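Local coordinates for uncharacterized protein (Streptococcus mutans, PDB 3L7Y) that binds magnesium and, as a haloacid dehalogenase-like hydrolase, probably has phosphatase activity, though it remains uncharacterized, at residues 46-51 / 87-92; 196-201 / 218-223. One frame throughout, in Å; residues are numbered along the deposited sequence.

Both contacts are largely buried and apolar, but they lie on opposite sides of the chain's centre, their own centres about 26 Å apart. Contact 1 (46-51 / 87-92) belongs to the part of the fold that holds the magnesium: the end of the short helix 44-48 meets a loop, and the partly exposed His88 adds an imidazole with polar nitrogens. Contact 2 (196-201 / 218-223) lies away from the metal, in what is probably the cap domain, where a helix covers a strand with isoleucine and methionine alone. They share no helix or strand: three rings and a leucine fill the irregular junction of contact 1, whereas compact branched isoleucines, with one methionine, suit the regular helix-on-strand layer of contact 2.

Contact 1. Residues 46-51 / 87-92; sequences GTFLNS and EHFPDC
Leu49 and His88 mark the nearest approach of the two backbones, yet their CA atoms stay 9.4 Å apart, so side chains alone bridge the gap between the end of helix 44-48 and the loop that follows helix 82-86. Phe48 and Phe89 reach for each other from opposite directions. Their leading ring carbons meet at 3.7 Å, Phe48 CE2 against Phe89 CZ, and the ring planes are inclined at 47°, an oblique pairing that is neither a stack nor T-shaped. With CG anti to the backbone N (chi1 -174°), the Phe48 ring is directed toward the loop. Long, flat phenyl groups suit such a span. Beside them Leu49 crosses His88 at about a right angle: Leu49 CD1 lies 3.6 Å from His88 CE1, and the second methyl, CD2, is 4.0 Å from His88 ND1. The branched leucine thus sets both methyls against one imidazole, whose ring can pack against carbon and still suits a partly exposed position. Leu49 also links the contact to the metal site, its side chain being about 3 Å from that of Asp45, which with Asp43 and Asp252 binds the magnesium ion. Phe60 of helix 57-69 meets both phenylalanine rings, edge-to-face with Phe48, while Met44 of helix 44-48 touches Leu49, His88 and Phe89, and helix 291-301 covers Phe48 through Val292 and Leu293.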
loop_
_atom_site.group_PDB
_atom_site.type_symbol
_atom_site.label_atom_id
_atom_site.label_comp_id
_atom_site.label_asym_id
_atom_site.label_seq_id
_atom_site.Cartn_x
_atom_site.Cartn_y
_atom_site.Cartn_z
ATOM N N GLY A 46 -2.451 -7.412 6.881
ATOM C CA GLY A 46 -2.568 -8.782 6.396
ATOM C C GLY A 46 -1.237 -9.495 6.235
ATOM O O GLY A 46 -1.197 -10.667 5.871
ATOM N N THR A 47 -0.151 -8.778 6.513
ATOM C CA THR A 47 1.198 -9.266 6.289
ATOM C C THR A 47 2.066 -9.009 7.527
ATOM O O THR A 47 2.156 -9.874 8.397
ATOM C CB THR A 47 1.829 -8.624 5.031
ATOM O OG1 THR A 47 0.988 -8.870 3.894
ATOM C CG2 THR A 47 3.217 -9.220 4.760
ATOM N N PHE A 48 2.694 -7.836 7.615
ATOM C CA PHE A 48 3.464 -7.469 8.811
ATOM C C PHE A 48 2.520 -7.410 10.005
ATOM O O PHE A 48 2.847 -7.891 11.090
ATOM C CB PHE A 48 4.169 -6.119 8.613
ATOM C CG PHE A 48 5.109 -5.722 9.743
ATOM C CD1 PHE A 48 6.414 -6.202 9.789
ATOM C CD2 PHE A 48 4.703 -4.820 10.721
ATOM C CE1 PHE A 48 7.294 -5.816 10.818
ATOM C CE2 PHE A 48 5.569 -4.416 11.747
ATOM C CZ PHE A 48 6.873 -4.929 11.800
ATOM N N LEU A 49 1.341 -6.826 9.797
ATOM C CA LEU A 49 0.359 -6.684 10.871
ATOM C C LEU A 49 -0.481 -7.941 11.028
ATOM O O LEU A 49 -0.857 -8.584 10.038
ATOM C CB LEU A 49 -0.545 -5.477 10.617
ATOM C CG LEU A 49 0.184 -4.132 10.550
ATOM C CD1 LEU A 49 -0.793 -3.000 10.230
ATOM C CD2 LEU A 49 0.944 -3.876 11.871
ATOM N N ASN A 50 -0.776 -8.285 12.275
ATOM C CA ASN A 50 -1.606 -9.440 12.573
ATOM C C ASN A 50 -3.066 -9.048 12.398
ATOM O O ASN A 50 -3.348 -7.922 12.029
ATOM C CB ASN A 50 -1.318 -9.984 13.986
ATOM C CG ASN A 50 -1.693 -9.001 15.096
ATOM O OD1 ASN A 50 -2.580 -8.170 14.932
ATOM N ND2 ASN A 50 -1.032 -9.119 16.242
ATOM N N SER A 51 -3.986 -9.971 12.646
ATOM C CA SER A 51 -5.402 -9.696 12.459
ATOM C C SER A 51 -5.952 -8.624 13.427
ATOM O O SER A 51 -6.996 -8.026 13.169
ATOM C CB SER A 51 -6.205 -10.989 12.562
ATOM O OG SER A 51 -6.142 -11.700 11.335
ATOM N N GLU A 87 2.864 5.824 12.318
ATOM C CA GLU A 87 2.310 5.649 13.664
ATOM C C GLU A 87 2.599 4.244 14.194
ATOM O O GLU A 87 2.622 4.020 15.407
ATOM C CB GLU A 87 0.796 5.876 13.668
ATOM C CG GLU A 87 0.351 7.327 13.563
ATOM C CD GLU A 87 -1.162 7.457 13.634
ATOM O OE1 GLU A 87 -1.650 8.443 14.205
ATOM O OE2 GLU A 87 -1.866 6.561 13.130
ATOM N N HIS A 88 2.806 3.293 13.285
ATOM C CA HIS A 88 3.076 1.911 13.681
ATOM C C HIS A 88 4.503 1.758 14.224
ATOM O O HIS A 88 4.827 0.777 14.889
ATOM C CB HIS A 88 2.873 0.952 12.494
ATOM C CG HIS A 88 1.447 0.793 12.065
ATOM N ND1 HIS A 88 0.539 0.026 12.763
ATOM C CD2 HIS A 88 0.781 1.276 10.990
ATOM C CE1 HIS A 88 -0.627 0.055 12.147
ATOM N NE2 HIS A 88 -0.508 0.809 11.067
ATOM N N PHE A 89 5.353 2.731 13.923
ATOM C CA PHE A 89 6.757 2.695 14.315
ATOM C C PHE A 89 7.133 3.975 15.083
ATOM O O PHE A 89 8.042 4.714 14.692
ATOM C CB PHE A 89 7.618 2.513 13.064
ATOM C CG PHE A 89 7.234 1.303 12.243
ATOM C CD1 PHE A 89 6.398 1.421 11.144
ATOM C CD2 PHE A 89 7.698 0.047 12.583
ATOM C CE1 PHE A 89 6.046 0.304 10.391
ATOM C CE2 PHE A 89 7.340 -1.066 11.844
ATOM C CZ PHE A 89 6.512 -0.939 10.745
ATOM N N PRO A 90 6.439 4.223 16.200
ATOM C CA PRO A 90 6.556 5.511 16.897
ATOM C C PRO A 90 7.996 5.829 17.255
ATOM O O PRO A 90 8.388 7.000 17.193
ATOM C CB PRO A 90 5.746 5.302 18.185
ATOM C CG PRO A 90 4.939 4.067 17.974
ATOM C CD PRO A 90 5.666 3.232 16.966
ATOM N N ASP A 91 8.769 4.806 17.619
ATOM C CA ASP A 91 10.098 5.029 18.167
ATOM C C ASP A 91 11.229 4.796 17.174
ATOM O O ASP A 91 12.394 4.965 17.522
ATOM C CB ASP A 91 10.333 4.149 19.404
ATOM C CG ASP A 91 9.324 4.403 20.518
ATOM O OD1 ASP A 91 8.841 5.550 20.657
ATOM O OD2 ASP A 91 9.022 3.441 21.257
ATOM N N CYS A 92 10.913 4.396 15.946
ATOM C CA CYS A 92 11.987 4.132 15.003
ATOM C C CYS A 92 11.640 4.470 13.554
ATOM O O CYS A 92 12.434 4.196 12.659
ATOM C CB CYS A 92 12.454 2.668 15.111
ATOM S SG CYS A 92 11.227 1.522 14.494
#

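Contact 2. Residues 196-201 / 218-223; sequences QIMKAI and GYIDII
Ile220 is the main bump of this interface, rising from strand 219-224 into a hollow between Ile197 and Met198 on helix 194-202. Helix and strand run nearly parallel, at 14°, with 10.1 Å between the axes of their short segments, a separation that leaves room for one interlocking layer of side chains. The tip methyl of Ile220 does most of the filling: its CD1 comes within 3.7 Å of Met198 CG and 4.0 Å of Ile197 CG2. Met198 answers with a shape of its own, because its CG, placed beside Ile220 by a chi1 of -79° that turns it anti to the carbonyl carbon, sits against the fork of the isoleucine, 3.8 Å from Ile220 CG2 and about equally close to CG1. One helical turn on from Ile197, Ile201 makes a second, separate meeting, its CD1 against Ile222 CD1 at 3.8 Å. Ile197 also touches Leu187 of strand 182-188 and Met198 touches Ala214 of strand 210-214, so the helix lies across three strands; Ile222 packs on Leu187 within the sheet. A beta-branched isoleucine suits an extended strand and offers two unlike branches to a groove, whereas the unbranched methionine can reach out from the helix flank to the strand. Asp221, between the two strand isoleucines, points away from the helix and is bonded to Thr186 and Asn102. With carbon meeting carbon throughout and no polar pair across the interface, the helix is held to the sheet here by shape and by exclusion of water, not by directional bonds.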
loop_
_atom_site.group_PDB
_atom_site.type_symbol
_atom_site.label_atom_id
_atom_site.label_comp_id
_atom_site.label_asym_id
_atom_site.label_seq_id
_atom_site.Cartn_x
_atom_site.Cartn_y
_atom_site.Cartn_z
ATOM N N GLN A 196 -14.975 -6.094 -12.264
ATOM C CA GLN A 196 -15.745 -5.370 -13.266
ATOM C C GLN A 196 -15.461 -3.876 -13.250
ATOM O O GLN A 196 -15.371 -3.234 -14.300
ATOM C CB GLN A 196 -17.243 -5.579 -13.057
ATOM C CG GLN A 196 -18.062 -4.719 -14.009
ATOM C CD GLN A 196 -19.560 -4.748 -13.748
ATOM O OE1 GLN A 196 -20.324 -3.997 -14.372
ATOM N NE2 GLN A 196 -19.991 -5.610 -12.832
ATOM N N ILE A 197 -15.351 -3.317 -12.051
ATOM C CA ILE A 197 -15.206 -1.867 -11.915
ATOM C C ILE A 197 -13.791 -1.460 -12.267
ATOM O O ILE A 197 -13.552 -0.382 -12.825
ATOM C CB ILE A 197 -15.524 -1.418 -10.481
ATOM C CG1 ILE A 197 -17.010 -1.615 -10.187
ATOM C CG2 ILE A 197 -15.092 0.039 -10.251
ATOM C CD1 ILE A 197 -17.338 -1.508 -8.713
ATOM N N MET A 198 -12.838 -2.321 -11.908
ATOM C CA MET A 198 -11.461 -2.102 -12.293
ATOM C C MET A 198 -11.292 -2.121 -13.811
ATOM O O MET A 198 -10.564 -1.295 -14.364
ATOM C CB MET A 198 -10.524 -3.096 -11.610
ATOM C CG MET A 198 -10.230 -2.708 -10.171
ATOM S SD MET A 198 -8.832 -3.561 -9.433
ATOM C CE MET A 198 -9.617 -5.122 -9.002
ATOM N N LYS A 199 -11.962 -3.050 -14.483
ATOM C CA LYS A 199 -11.906 -3.089 -15.945
ATOM C C LYS A 199 -12.553 -1.847 -16.561
ATOM O O LYS A 199 -12.040 -1.292 -17.535
ATOM C CB LYS A 199 -12.564 -4.344 -16.509
ATOM C CG LYS A 199 -12.675 -4.299 -18.035
ATOM C CD LYS A 199 -12.832 -5.681 -18.645
ATOM C CE LYS A 199 -12.224 -5.734 -20.055
ATOM N NZ LYS A 199 -12.891 -4.796 -21.007
ATOM N N ALA A 200 -13.678 -1.416 -15.991
ATOM C CA ALA A 200 -14.348 -0.196 -16.447
ATOM C C ALA A 200 -13.409 1.009 -16.340
ATOM O O ALA A 200 -13.354 1.869 -17.231
ATOM C CB ALA A 200 -15.610 0.039 -15.638
ATOM N N ILE A 201 -12.653 1.057 -15.249
ATOM C CA ILE A 201 -11.663 2.108 -15.059
ATOM C C ILE A 201 -10.558 2.019 -16.111
ATOM O O ILE A 201 -10.176 3.027 -16.713
ATOM C CB ILE A 201 -11.056 2.034 -13.647
ATOM C CG1 ILE A 201 -12.069 2.566 -12.638
ATOM C CG2 ILE A 201 -9.749 2.790 -13.587
ATOM C CD1 ILE A 201 -11.867 2.040 -11.212
ATOM N N GLY A 218 -13.026 -5.888 -0.817
ATOM C CA GLY A 218 -13.986 -4.809 -0.950
ATOM C C GLY A 218 -13.373 -3.435 -1.180
ATOM O O GLY A 218 -14.049 -2.423 -0.986
ATOM N N TYR A 219 -12.112 -3.384 -1.605
ATOM C CA TYR A 219 -11.440 -2.098 -1.859
ATOM C C TYR A 219 -10.673 -2.041 -3.185
ATOM O O TYR A 219 -10.043 -3.016 -3.601
ATOM C CB TYR A 219 -10.496 -1.730 -0.704
ATOM C CG TYR A 219 -11.212 -1.423 0.587
ATOM C CD1 TYR A 219 -11.336 -2.390 1.581
ATOM C CD2 TYR A 219 -11.779 -0.172 0.808
ATOM C CE1 TYR A 219 -11.996 -2.116 2.762
ATOM C CE2 TYR A 219 -12.444 0.114 1.988
ATOM C CZ TYR A 219 -12.545 -0.865 2.960
ATOM O OH TYR A 219 -13.202 -0.596 4.128
ATOM N N ILE A 220 -10.738 -0.885 -3.847
ATOM C CA ILE A 220 -9.934 -0.626 -5.034
ATOM C C ILE A 220 -9.232 0.713 -4.856
ATOM O O ILE A 220 -9.885 1.734 -4.621
ATOM C CB ILE A 220 -10.803 -0.501 -6.292
ATOM C CG1 ILE A 220 -11.483 -1.821 -6.647
ATOM C CG2 ILE A 220 -9.971 0.010 -7.461
ATOM C CD1 ILE A 220 -12.678 -1.630 -7.585
ATOM N N ASP A 221 -7.913 0.714 -4.967
ATOM C CA ASP A 221 -7.172 1.962 -4.982
ATOM C C ASP A 221 -7.031 2.356 -6.433
ATOM O O ASP A 221 -6.664 1.530 -7.271
ATOM C CB ASP A 221 -5.787 1.786 -4.354
ATOM C CG ASP A 221 -5.840 1.750 -2.851
ATOM O OD1 ASP A 221 -6.925 2.046 -2.296
ATOM O OD2 ASP A 221 -4.809 1.427 -2.223
ATOM N N ILE A 222 -7.357 3.603 -6.730
ATOM C CA ILE A 222 -7.143 4.153 -8.053
ATOM C C ILE A 222 -5.858 4.948 -7.992
ATOM O O ILE A 222 -5.817 6.049 -7.456
ATOM C CB ILE A 222 -8.325 5.044 -8.505
ATOM C CG1 ILE A 222 -9.618 4.215 -8.550
ATOM C CG2 ILE A 222 -8.016 5.680 -9.857
ATOM C CD1 ILE A 222 -10.850 4.986 -8.965
ATOM N N ILE A 223 -4.794 4.364 -8.516
ATOM C CA ILE A 223 -3.492 4.983 -8.443
ATOM C C ILE A 223 -3.083 5.526 -9.796
ATOM O O ILE A 223 -3.676 5.177 -10.811
ATOM C CB ILE A 223 -2.418 3.955 -8.009
ATOM C CG1 ILE A 223 -2.580 2.656 -8.806
ATOM C CG2 ILE A 223 -2.515 3.698 -6.509
ATOM C CD1 ILE A 223 -1.292 1.793 -8.903
#